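Local coordinates for protein particle-associated glycoside hydrolase (Acinetobacter phage Fri1, PDB 6C72) that probably cleaves the capsular polysaccharide of Acinetobacter baumannii as a trimeric phage tailspike, degrading the host capsule during virus entry, at residues A137-A141 with S187-P193; N195-A199 with I225-F229; C218-I224 with F239-Y245. All blocks are in the same frame, centred on the assembly; numbering follows the deposited sequence.

Contact 1: A137-A141 with S187-P193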
loop_
_atom_site.group_PDB
_atom_site.type_symbol
_atom_site.label_atom_id
_atom_site.label_comp_id
_atom_site.label_asym_id
_atom_site.label_seq_id
_atom_site.Cartn_x
_atom_site.Cartn_y
_atom_site.Cartn_z
ATOM N N ALA A 137 -6.446 -30.782 -24.471
ATOM C CA ALA A 137 -5.605 -30.081 -25.432
ATOM C C ALA A 137 -4.625 -29.178 -24.707
ATOM O O ALA A 137 -5.029 -28.157 -24.142
ATOM C CB ALA A 137 -6.454 -29.247 -26.391
ATOM N N LYS A 138 -3.339 -29.513 -24.737
ATOM C CA LYS A 138 -2.353 -28.673 -24.080
ATOM C C LYS A 138 -1.913 -27.590 -25.047
ATOM O O LYS A 138 -1.892 -27.796 -26.257
ATOM C CB LYS A 138 -1.158 -29.483 -23.570
ATOM C CG LYS A 138 -0.304 -30.123 -24.595
ATOM C CD LYS A 138 0.826 -30.885 -23.913
ATOM C CE LYS A 138 1.841 -31.392 -24.928
ATOM N NZ LYS A 138 3.085 -31.891 -24.260
ATOM N N ALA A 139 -1.636 -26.415 -24.513
ATOM C CA ALA A 139 -1.354 -25.249 -25.331
ATOM C C ALA A 139 -0.103 -24.557 -24.829
ATOM O O ALA A 139 0.140 -24.460 -23.620
ATOM C CB ALA A 139 -2.524 -24.261 -25.336
ATOM N N MET A 140 0.692 -24.105 -25.777
ATOM C CA MET A 140 1.813 -23.231 -25.505
ATOM C C MET A 140 1.314 -21.805 -25.702
ATOM O O MET A 140 0.802 -21.473 -26.778
ATOM C CB MET A 140 2.971 -23.574 -26.440
ATOM C CG MET A 140 4.275 -22.899 -26.160
ATOM S SD MET A 140 5.614 -23.543 -27.215
ATOM C CE MET A 140 5.389 -25.306 -26.985
ATOM N N ALA A 141 1.376 -20.996 -24.642
ATOM C CA ALA A 141 0.958 -19.605 -24.743
ATOM C C ALA A 141 1.871 -18.838 -25.701
ATOM O O ALA A 141 3.064 -19.141 -25.850
ATOM C CB ALA A 141 0.963 -18.939 -23.363
ATOM N N SER A 187 2.292 -33.478 -18.577
ATOM C CA SER A 187 3.171 -32.336 -18.374
ATOM C C SER A 187 2.404 -31.151 -17.796
ATOM O O SER A 187 2.333 -31.001 -16.572
ATOM C CB SER A 187 3.878 -31.970 -19.686
ATOM O OG SER A 187 2.955 -31.846 -20.757
ATOM N N GLN A 188 1.842 -30.299 -18.651
ATOM C CA GLN A 188 1.072 -29.153 -18.184
ATOM C C GLN A 188 -0.071 -28.887 -19.150
ATOM O O GLN A 188 -0.073 -29.377 -20.282
ATOM C CB GLN A 188 1.943 -27.897 -18.023
ATOM C CG GLN A 188 2.403 -27.250 -19.317
ATOM C CD GLN A 188 3.506 -28.047 -19.996
ATOM O OE1 GLN A 188 4.461 -28.479 -19.345
ATOM N NE2 GLN A 188 3.397 -28.220 -21.314
ATOM N N VAL A 189 -1.057 -28.112 -18.689
ATOM C CA VAL A 189 -2.142 -27.718 -19.581
ATOM C C VAL A 189 -1.735 -26.506 -20.406
ATOM O O VAL A 189 -1.824 -26.516 -21.642
ATOM C CB VAL A 189 -3.434 -27.428 -18.792
ATOM C CG1 VAL A 189 -4.565 -27.058 -19.752
ATOM C CG2 VAL A 189 -3.839 -28.605 -17.919
ATOM N N TYR A 190 -1.244 -25.464 -19.731
ATOM C CA TYR A 190 -0.983 -24.155 -20.327
ATOM C C TYR A 190 0.442 -23.725 -19.968
ATOM O O TYR A 190 0.706 -23.296 -18.842
ATOM C CB TYR A 190 -2.005 -23.139 -19.826
ATOM C CG TYR A 190 -2.143 -21.891 -20.670
ATOM C CD1 TYR A 190 -1.803 -21.891 -22.025
ATOM C CD2 TYR A 190 -2.608 -20.695 -20.099
ATOM C CE1 TYR A 190 -1.950 -20.747 -22.797
ATOM C CE2 TYR A 190 -2.747 -19.534 -20.858
ATOM C CZ TYR A 190 -2.422 -19.568 -22.203
ATOM O OH TYR A 190 -2.567 -18.424 -22.956
ATOM N N LEU A 191 1.362 -23.834 -20.917
ATOM C CA LEU A 191 2.755 -23.453 -20.714
ATOM C C LEU A 191 3.005 -22.051 -21.260
ATOM O O LEU A 191 2.695 -21.762 -22.419
ATOM C CB LEU A 191 3.691 -24.457 -21.385
ATOM C CG LEU A 191 5.190 -24.139 -21.377
ATOM C CD1 LEU A 191 5.760 -24.140 -19.965
ATOM C CD2 LEU A 191 5.943 -25.098 -22.292
ATOM N N VAL A 192 3.552 -21.180 -20.426
ATOM C CA VAL A 192 3.903 -19.847 -20.898
ATOM C C VAL A 192 5.420 -19.776 -21.026
ATOM O O VAL A 192 6.105 -19.510 -20.030
ATOM C CB VAL A 192 3.372 -18.757 -19.965
ATOM C CG1 VAL A 192 3.547 -17.410 -20.614
ATOM C CG2 VAL A 192 1.907 -19.024 -19.599
ATOM N N PRO A 193 5.976 -19.992 -22.221
ATOM C CA PRO A 193 7.435 -20.047 -22.374
ATOM C C PRO A 193 8.085 -18.730 -21.997
ATOM O O PRO A 193 7.434 -17.687 -21.909
ATOM C CB PRO A 193 7.639 -20.328 -23.872
ATOM C CG PRO A 193 6.367 -20.853 -24.346
ATOM C CD PRO A 193 5.282 -20.207 -23.497
HETATM O O HOH W 1 1.205 -27.000 -22.454
#
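Three backbone hydrogen bonds zip residues 137-141 to residues 187-193 as parallel strands: Ala139 N to Val189 O at 2.9 Å, Leu191 N back to Ala139 O at 3.0 Å, and Ala141 N to Leu191 O at 2.7 Å. A water lies 3.0 Å from Ala139 O and accepts from Gln188 NE2, so it can bridge this carbonyl to the Gln188 side chain.

The apolar contacts fall on two faces. On that of Ala139 and Tyr190, the phenol lies along the other strand. With CG trans to the backbone N (chi1 -161°), the ring reaches Ala141, whose CB sits 3.5 Å from Tyr190 CE1; Tyr190 OH bonds onward to Gly200 O. On the face of Met140 and Leu191, Met140 CG meets Pro193 CG at 3.4 Å.

At the polar end, Lys138 NZ makes salt bridges to Asp185 OD2 and to Glu160 of the second subunit. Ser187 OG is hydrogen-bonded to Asp185 OD1, and the same Glu160 accepts from Gln188 NE2.

Parallel strands joined rung to rung, with a corner at Val189 and Tyr190, are the hallmark of the right-handed parallel beta-helix common among phage tailspikes.

Contact 2: N195-A199 with I225-F229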
loop_
_atom_site.group_PDB
_atom_site.type_symbol
_atom_site.label_atom_id
_atom_site.label_comp_id
_atom_site.label_asym_id
_atom_site.label_seq_id
_atom_site.Cartn_x
_atom_site.Cartn_y
_atom_site.Cartn_z
ATOM N N ASN A 195 10.095 -15.370 -22.627
ATOM C CA ASN A 195 9.929 -14.332 -23.638
ATOM C C ASN A 195 8.519 -14.259 -24.221
ATOM O O ASN A 195 8.298 -13.508 -25.180
ATOM C CB ASN A 195 10.955 -14.459 -24.770
ATOM C CG ASN A 195 12.322 -13.976 -24.348
ATOM O OD1 ASN A 195 12.434 -12.982 -23.623
ATOM N ND2 ASN A 195 13.372 -14.654 -24.808
ATOM N N VAL A 196 7.562 -15.017 -23.694
ATOM C CA VAL A 196 6.158 -14.830 -24.042
ATOM C C VAL A 196 5.554 -13.836 -23.054
ATOM O O VAL A 196 5.574 -14.060 -21.838
ATOM C CB VAL A 196 5.395 -16.165 -24.048
ATOM C CG1 VAL A 196 3.898 -15.915 -24.101
ATOM C CG2 VAL A 196 5.844 -17.023 -25.253
ATOM N N THR A 197 5.048 -12.720 -23.576
ATOM C CA THR A 197 4.625 -11.584 -22.779
ATOM C C THR A 197 3.157 -11.272 -23.018
ATOM O O THR A 197 2.672 -11.363 -24.149
ATOM C CB THR A 197 5.438 -10.345 -23.136
ATOM O OG1 THR A 197 5.318 -10.091 -24.543
ATOM C CG2 THR A 197 6.906 -10.538 -22.771
ATOM N N GLY A 198 2.466 -10.851 -21.958
ATOM C CA GLY A 198 1.106 -10.375 -22.112
ATOM C C GLY A 198 0.090 -11.443 -22.437
ATOM O O GLY A 198 -0.971 -11.128 -22.968
ATOM N N ALA A 199 0.416 -12.704 -22.188
ATOM C CA ALA A 199 -0.527 -13.789 -22.352
ATOM C C ALA A 199 -1.459 -13.851 -21.149
ATOM O O ALA A 199 -1.202 -13.253 -20.103
ATOM C CB ALA A 199 0.206 -15.114 -22.520
ATOM N N ILE A 225 6.713 -19.388 -17.399
ATOM C CA ILE A 225 8.097 -18.950 -17.554
ATOM C C ILE A 225 8.175 -17.537 -18.107
ATOM O O ILE A 225 9.168 -16.842 -17.845
ATOM C CB ILE A 225 8.898 -19.912 -18.462
ATOM C CG1 ILE A 225 8.556 -21.368 -18.159
ATOM C CG2 ILE A 225 10.415 -19.693 -18.340
ATOM C CD1 ILE A 225 9.245 -22.328 -19.116
ATOM N N GLY A 226 7.154 -17.082 -18.836
ATOM C CA GLY A 226 7.154 -15.777 -19.459
ATOM C C GLY A 226 6.789 -14.665 -18.494
ATOM O O GLY A 226 6.864 -14.804 -17.271
ATOM N N ASP A 227 6.360 -13.549 -19.072
ATOM C CA ASP A 227 6.269 -12.268 -18.391
ATOM C C ASP A 227 4.879 -11.669 -18.569
ATOM O O ASP A 227 4.248 -11.843 -19.611
ATOM C CB ASP A 227 7.331 -11.309 -18.951
ATOM C CG ASP A 227 7.452 -10.046 -18.157
ATOM O OD1 ASP A 227 7.904 -10.095 -16.984
ATOM O OD2 ASP A 227 7.057 -8.993 -18.716
ATOM N N SER A 228 4.412 -10.961 -17.539
ATOM C CA SER A 228 3.138 -10.225 -17.557
ATOM C C SER A 228 1.961 -11.117 -17.964
ATOM O O SER A 228 1.208 -10.825 -18.892
ATOM C CB SER A 228 3.214 -8.995 -18.462
ATOM O OG SER A 228 4.159 -8.063 -17.970
ATOM N N PHE A 229 1.801 -12.206 -17.228
ATOM C CA PHE A 229 0.661 -13.091 -17.384
ATOM C C PHE A 229 -0.493 -12.595 -16.512
ATOM O O PHE A 229 -0.275 -11.964 -15.469
ATOM C CB PHE A 229 1.046 -14.511 -16.984
ATOM C CG PHE A 229 -0.002 -15.534 -17.290
ATOM C CD1 PHE A 229 -0.081 -16.115 -18.551
ATOM C CD2 PHE A 229 -0.928 -15.897 -16.313
ATOM C CE1 PHE A 229 -1.057 -17.070 -18.829
ATOM C CE2 PHE A 229 -1.905 -16.836 -16.576
ATOM C CZ PHE A 229 -1.971 -17.434 -17.837
HETATM O O HOH W 2 2.719 -13.842 -20.477
HETATM O O HOH W 3 -1.309 -10.192 -19.330
#
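This is a loop-on-loop contact between successive coils of the solenoid: residues 195-199, between strands 188-192 and 200-202, run beside residues 225-229, between strands 220-224 and 230-232. Backbone atoms carry most of it. Asp227 N donates to Val196 O at 2.9 Å, almost straight at the hydrogen (168°), and Asp227 O accepts from Gly198 N at 3.1 Å in a more bent bond, making a single bridge centred on Thr197 and Asp227.

Two waters add to the pairing toward Ala199. One accepts from Ala199 N and donates to Asp227 O at 2.7 Å; the other donates to both Ala199 O and Ser228 O, lying 2.6 Å from the latter. Gly226 CA makes a close CA-H...O contact with Val196 O, 3.3 Å away.

Side chains add little across the contact. Those of Thr197 and Asp227 pass at a slant, Thr197 CG2 3.9 Å from Asp227 CB. Phe229, its CG turned opposite the backbone N (chi1 -172°), brings CD1 to 3.4 Å from Ala199 O before the ring runs on towards Val192, Ile222 and Ile224. The carboxylate of Asp227 is engaged beyond the pair, OD1 accepting from Ser255.

Asp227 O thus has two donors, one amide and one water, and with the second water bridging Ala199 O and Ser228 O the loops are held together mainly through backbone polar groups.

Contact 3: C218-I224 with F239-Y245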
loop_
_atom_site.group_PDB
_atom_site.type_symbol
_atom_site.label_atom_id
_atom_site.label_comp_id
_atom_site.label_asym_id
_atom_site.label_seq_id
_atom_site.Cartn_x
_atom_site.Cartn_y
_atom_site.Cartn_z
ATOM N N CYS A 218 -2.106 -34.767 -14.665
ATOM C CA CYS A 218 -1.218 -33.799 -15.278
ATOM C C CYS A 218 -0.444 -33.037 -14.209
ATOM O O CYS A 218 -0.985 -32.687 -13.154
ATOM C CB CYS A 218 -2.020 -32.840 -16.143
ATOM S SG CYS A 218 -0.963 -31.696 -16.997
ATOM N N GLY A 219 0.832 -32.785 -14.481
ATOM C CA GLY A 219 1.693 -32.107 -13.532
ATOM C C GLY A 219 1.218 -30.725 -13.130
ATOM O O GLY A 219 0.960 -30.467 -11.952
ATOM N N PHE A 220 1.092 -29.827 -14.100
ATOM C CA PHE A 220 0.760 -28.437 -13.843
ATOM C C PHE A 220 -0.482 -28.030 -14.614
ATOM O O PHE A 220 -0.707 -28.481 -15.746
ATOM C CB PHE A 220 1.898 -27.498 -14.257
ATOM C CG PHE A 220 3.221 -27.799 -13.604
ATOM C CD1 PHE A 220 3.390 -27.629 -12.229
ATOM C CD2 PHE A 220 4.304 -28.233 -14.372
ATOM C CE1 PHE A 220 4.618 -27.896 -11.628
ATOM C CE2 PHE A 220 5.531 -28.493 -13.783
ATOM C CZ PHE A 220 5.694 -28.321 -12.404
ATOM N N GLY A 221 -1.275 -27.155 -14.000
ATOM C CA GLY A 221 -2.279 -26.425 -14.744
ATOM C C GLY A 221 -1.630 -25.331 -15.568
ATOM O O GLY A 221 -1.458 -25.472 -16.781
ATOM N N ILE A 222 -1.245 -24.240 -14.911
ATOM C CA ILE A 222 -0.535 -23.136 -15.545
ATOM C C ILE A 222 0.904 -23.182 -15.065
ATOM O O ILE A 222 1.160 -23.131 -13.855
ATOM C CB ILE A 222 -1.167 -21.771 -15.222
ATOM C CG1 ILE A 222 -2.673 -21.783 -15.491
ATOM C CG2 ILE A 222 -0.474 -20.664 -16.027
ATOM C CD1 ILE A 222 -3.391 -20.554 -14.983
ATOM N N LYS A 223 1.831 -23.328 -16.005
ATOM C CA LYS A 223 3.263 -23.215 -15.756
ATOM C C LYS A 223 3.753 -21.960 -16.461
ATOM O O LYS A 223 3.655 -21.860 -17.688
ATOM C CB LYS A 223 4.021 -24.453 -16.254
ATOM C CG LYS A 223 5.519 -24.340 -16.104
ATOM C CD LYS A 223 6.299 -25.590 -16.538
ATOM C CE LYS A 223 7.800 -25.312 -16.349
ATOM N NZ LYS A 223 8.738 -26.386 -16.820
ATOM N N ILE A 224 4.261 -21.003 -15.691
ATOM C CA ILE A 224 4.626 -19.690 -16.212
ATOM C C ILE A 224 6.141 -19.551 -16.209
ATOM O O ILE A 224 6.777 -19.610 -15.150
ATOM C CB ILE A 224 3.969 -18.563 -15.409
ATOM C CG1 ILE A 224 2.441 -18.676 -15.488
ATOM C CG2 ILE A 224 4.420 -17.222 -15.941
ATOM C CD1 ILE A 224 1.715 -17.622 -14.615
ATOM N N PHE A 239 -4.458 -31.461 -9.921
ATOM C CA PHE A 239 -3.177 -31.604 -10.602
ATOM C C PHE A 239 -2.166 -32.370 -9.753
ATOM O O PHE A 239 -2.199 -32.346 -8.521
ATOM C CB PHE A 239 -2.641 -30.232 -11.028
ATOM C CG PHE A 239 -3.391 -29.669 -12.197
ATOM C CD1 PHE A 239 -3.020 -29.997 -13.498
ATOM C CD2 PHE A 239 -4.549 -28.922 -12.003
ATOM C CE1 PHE A 239 -3.754 -29.529 -14.588
ATOM C CE2 PHE A 239 -5.279 -28.445 -13.084
ATOM C CZ PHE A 239 -4.882 -28.745 -14.375
ATOM N N ARG A 240 -1.279 -33.089 -10.444
ATOM C CA ARG A 240 -0.328 -33.968 -9.777
ATOM C C ARG A 240 0.719 -33.175 -9.007
ATOM O O ARG A 240 1.212 -33.639 -7.975
ATOM C CB ARG A 240 0.324 -34.884 -10.815
ATOM C CG ARG A 240 1.335 -35.888 -10.268
ATOM C CD ARG A 240 1.846 -36.834 -11.350
ATOM N NE ARG A 240 2.220 -36.139 -12.586
ATOM C CZ ARG A 240 3.431 -35.637 -12.844
ATOM N NH1 ARG A 240 4.412 -35.739 -11.953
ATOM N NH2 ARG A 240 3.665 -35.032 -14.004
ATOM N N LEU A 241 1.076 -31.989 -9.490
ATOM C CA LEU A 241 2.031 -31.146 -8.781
ATOM C C LEU A 241 1.322 -29.896 -8.274
ATOM O O LEU A 241 0.941 -29.834 -7.102
ATOM C CB LEU A 241 3.216 -30.785 -9.686
ATOM C CG LEU A 241 3.991 -32.004 -10.192
ATOM C CD1 LEU A 241 5.126 -31.591 -11.104
ATOM C CD2 LEU A 241 4.528 -32.839 -9.040
ATOM N N GLU A 242 1.095 -28.919 -9.154
ATOM C CA GLU A 242 0.472 -27.660 -8.771
ATOM C C GLU A 242 -0.541 -27.225 -9.822
ATOM O O GLU A 242 -0.362 -27.456 -11.020
ATOM C CB GLU A 242 1.506 -26.534 -8.588
ATOM C CG GLU A 242 2.285 -26.597 -7.286
ATOM C CD GLU A 242 3.536 -27.448 -7.406
ATOM O OE1 GLU A 242 4.066 -27.587 -8.535
ATOM O OE2 GLU A 242 3.990 -27.979 -6.370
ATOM N N GLY A 243 -1.594 -26.557 -9.359
ATOM C CA GLY A 243 -2.476 -25.890 -10.297
ATOM C C GLY A 243 -1.795 -24.732 -11.007
ATOM O O GLY A 243 -2.042 -24.487 -12.190
ATOM N N LEU A 244 -0.920 -24.018 -10.300
ATOM C CA LEU A 244 -0.164 -22.891 -10.829
ATOM C C LEU A 244 1.287 -23.034 -10.390
ATOM O O LEU A 244 1.554 -23.324 -9.219
ATOM C CB LEU A 244 -0.743 -21.561 -10.327
ATOM C CG LEU A 244 0.078 -20.284 -10.543
ATOM C CD1 LEU A 244 0.229 -19.922 -12.013
ATOM C CD2 LEU A 244 -0.499 -19.118 -9.735
ATOM N N TYR A 245 2.213 -22.842 -11.325
ATOM C CA TYR A 245 3.642 -23.000 -11.079
ATOM C C TYR A 245 4.378 -21.937 -11.881
ATOM O O TYR A 245 4.238 -21.874 -13.108
ATOM C CB TYR A 245 4.098 -24.405 -11.467
ATOM C CG TYR A 245 5.555 -24.731 -11.217
ATOM C CD1 TYR A 245 5.962 -25.295 -10.019
ATOM C CD2 TYR A 245 6.516 -24.518 -12.200
ATOM C CE1 TYR A 245 7.282 -25.621 -9.786
ATOM C CE2 TYR A 245 7.848 -24.839 -11.983
ATOM C CZ TYR A 245 8.225 -25.391 -10.769
ATOM O OH TYR A 245 9.547 -25.721 -10.545
#
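Phe220 and Tyr245 press together at an unusual slant: the rings meet obliquely, planes 31° apart and centroids 4.3 Å apart. Phe220 CZ lies over the centre of the Tyr245 ring, while Tyr245 CD2 sits over the rim of Phe220. Phe220 CG stands trans to its own carbonyl carbon (chi1 -56°), which swings the ring across the next strand. There its edge meets the Glu242 carboxylate nearly coplanar, with OE1 in the ring plane 3.2 Å from Phe220 CE1, and Leu241 CD1 touches Phe220 CZ at 3.6 Å.

Phe239 packs at the corner of Gly221, next to Val189. Gly221 lies over one face of this ring, its CA making a CH-pi contact 3.7 Å from the centroid, while Cys218 O and the Cys218 sulfur come to the ring edge. Beyond the corner, Leu244 CD1 packs against Ile224 CD1 at 3.8 Å.

Seven backbone bonds join the parallel segments, and the register slips by one residue at Leu241. Gly219 O accordingly accepts from two successive amides, Leu241 N on a lone pair and Glu242 N at 3.2 Å, just before the bridge of Phe220 with Glu242. After the corner at Gly221 and Gly243 the ladder resumes, Ile222 N giving to Gly243 O at 2.8 Å.

Glu242 OE2 is gripped by Arg269 and Asn270, a second shell that fixes the carboxylate beside Phe220. Its negative charge, partly balanced by Arg269, may favour the edge-on approach to the positive rim of the phenyl ring.

All three contacts join successive coils of one parallel beta-helix. Contact 1 pairs strand 133-140 with 188-192, contact 3 pairs 220-224 with 244-247, and strands 188-192 and 220-224 are neighbours, so the two lie on one ladder with centres about 10 Å apart. Contact 2 links the loops that follow 188-192 and 220-224; its centre is about 13 Å from that of contact 1 and 17 Å from that of contact 3. Along the chain contact 1 closes before the others open, whereas contacts 2 and 3 interleave. Phe229 of contact 2 packs on Tyr190 of contact 1. Contacts 1 and 2 both lie against the second subunit; contact 3 reaches it through Lys223 alone.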